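Local structure of uncharacterized protein (Klebsiella pneumoniae, 2A2L) at residues T29-A34 with V127-L132. The protein is of unknown function but belongs to the HbpS-like family, some members of which are linked to haem binding or degradation. Sequence-based numbering, arbitrary orientation.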
# COMPACT_ATOMS: atom_id res chain seq x y z
N THR A 29 8.24 -2.00 -34.63
CA THR A 29 8.64 -3.21 -35.32
C THR A 29 9.84 -3.07 -36.25
O THR A 29 10.74 -3.92 -36.25
CB THR A 29 7.44 -3.90 -35.96
OG1 THR A 29 7.05 -5.00 -35.12
CG2 THR A 29 7.74 -4.39 -37.40
N GLU A 30 9.88 -1.96 -36.99
CA GLU A 30 10.96 -1.69 -37.95
C GLU A 30 12.24 -1.07 -37.35
O GLU A 30 13.32 -1.11 -37.96
CB GLU A 30 10.43 -0.80 -39.09
CG GLU A 30 9.61 0.37 -38.62
CD GLU A 30 9.35 1.39 -39.72
OE1 GLU A 30 10.05 2.44 -39.74
OE2 GLU A 30 8.44 1.15 -40.56
N ILE A 31 12.12 -0.47 -36.16
CA ILE A 31 13.31 -0.18 -35.36
C ILE A 31 13.64 -1.29 -34.35
O ILE A 31 14.43 -1.09 -33.42
CB ILE A 31 13.28 1.21 -34.68
CG1 ILE A 31 11.98 1.43 -33.91
CG2 ILE A 31 13.52 2.30 -35.69
CD1 ILE A 31 12.14 2.26 -32.64
N ASN A 32 13.00 -2.45 -34.58
CA ASN A 32 13.35 -3.73 -33.98
C ASN A 32 13.25 -3.73 -32.47
O ASN A 32 14.17 -4.16 -31.79
CB ASN A 32 14.75 -4.18 -34.38
CG ASN A 32 14.76 -4.94 -35.69
OD1 ASN A 32 15.64 -4.73 -36.53
ND2 ASN A 32 13.79 -5.85 -35.88
N VAL A 33 12.12 -3.23 -31.96
CA VAL A 33 11.92 -3.13 -30.53
C VAL A 33 10.48 -3.52 -30.14
O VAL A 33 9.54 -3.28 -30.88
CB VAL A 33 12.42 -1.73 -29.97
CG1 VAL A 33 11.44 -0.59 -30.27
CG2 VAL A 33 12.71 -1.80 -28.46
N ALA A 34 10.32 -4.12 -28.96
CA ALA A 34 9.00 -4.44 -28.42
C ALA A 34 8.65 -3.55 -27.24
O ALA A 34 9.35 -3.54 -26.22
CB ALA A 34 8.96 -5.88 -28.01
N VAL A 127 15.23 5.12 -23.75
CA VAL A 127 14.43 6.31 -23.47
C VAL A 127 14.22 7.14 -24.73
O VAL A 127 13.12 7.62 -24.98
CB VAL A 127 15.08 7.13 -22.35
CG1 VAL A 127 14.37 8.45 -22.17
CG2 VAL A 127 15.03 6.38 -21.07
N GLU A 128 15.28 7.29 -25.51
CA GLU A 128 15.20 7.92 -26.83
C GLU A 128 14.19 7.26 -27.76
O GLU A 128 13.46 7.96 -28.45
CB GLU A 128 16.57 7.95 -27.52
CG GLU A 128 17.75 8.26 -26.62
CD GLU A 128 18.48 7.00 -26.12
OE1 GLU A 128 18.06 6.46 -25.07
OE2 GLU A 128 19.47 6.57 -26.76
N GLN A 129 14.17 5.93 -27.78
CA GLN A 129 13.17 5.17 -28.54
C GLN A 129 11.73 5.38 -28.07
O GLN A 129 10.86 5.71 -28.88
CB GLN A 129 13.50 3.69 -28.53
CG GLN A 129 14.62 3.33 -29.49
CD GLN A 129 15.13 1.94 -29.26
OE1 GLN A 129 14.92 1.35 -28.20
NE2 GLN A 129 15.79 1.38 -30.27
N ASP A 130 11.50 5.20 -26.76
CA ASP A 130 10.20 5.44 -26.14
C ASP A 130 9.61 6.76 -26.60
O ASP A 130 8.44 6.84 -26.98
CB ASP A 130 10.33 5.44 -24.61
CG ASP A 130 10.85 4.12 -24.06
OD1 ASP A 130 10.76 3.10 -24.78
OD2 ASP A 130 11.35 4.11 -22.91
N GLN A 131 10.44 7.80 -26.58
CA GLN A 131 10.02 9.15 -26.85
C GLN A 131 9.75 9.36 -28.36
O GLN A 131 8.88 10.15 -28.73
CB GLN A 131 11.08 10.10 -26.33
CG GLN A 131 10.56 11.48 -26.06
CD GLN A 131 11.66 12.50 -25.94
OE1 GLN A 131 12.73 12.23 -25.36
NE2 GLN A 131 11.42 13.69 -26.50
N LEU A 132 10.50 8.64 -29.19
CA LEU A 132 10.39 8.68 -30.66
C LEU A 132 9.09 8.01 -31.08
O LEU A 132 8.48 8.37 -32.09
CB LEU A 132 11.59 7.95 -31.30
CG LEU A 132 11.62 7.68 -32.82
CD1 LEU A 132 13.05 7.78 -33.40
CD2 LEU A 132 11.06 6.32 -33.21
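Ile31 and Gln129 meet through aliphatic carbon: CD1 of Ile31 lies 4.1 Å from CG of Gln129, and the two side chains run past each other in opposite directions. The same methyl reaches the next turn of helix 127-143, where Ile31 CD1 stands 4.2 Å from Leu132 CD2. Chi1 of 51° sets CG1 of Ile31 between the backbone N and the carbonyl carbon, and the chi2 turn (146°) then carries CD1 toward that helix.

The polar end of Gln129 also meets carbon. With the chain extended beyond CG, Gln129 OE1 lies 3.9 Å from Val33 CG2. This oxygen is hydrogen-bonded to a residue adjoining its own segment, so the methyl packs beside an atom already engaged in polar bonding. The closest CA atoms, those of Val33 and Gln129, are 8.6 Å apart.

Hydrogen bonds shape both partners. Helix 14-30 closes in a Schellman motif with Asn32, at positive phi (61°), as C-prime residue: Val33 N bonds Ala28 O, and Asn32 N bonds Thr29 O weakly at 3.2 Å. This turn places Ile31 and Val33 facing helix 127-143. In the other helix, Gln129 N donates to the Thr126 hydroxyl.

Leu132 on Lys27 extends the contact to helix 14-30; Val33 on Ala28 is local packing. The loop leads into strand 36-41 and helix 127-143 follows strand 116-123, so the connections of two neighbouring antiparallel strands meet here. With 163 Å² buried and no polar bond joining the segments, the chemistry implies modest, largely apolar surface packing between the loop after helix 14-30 and the first turns of helix 127-143.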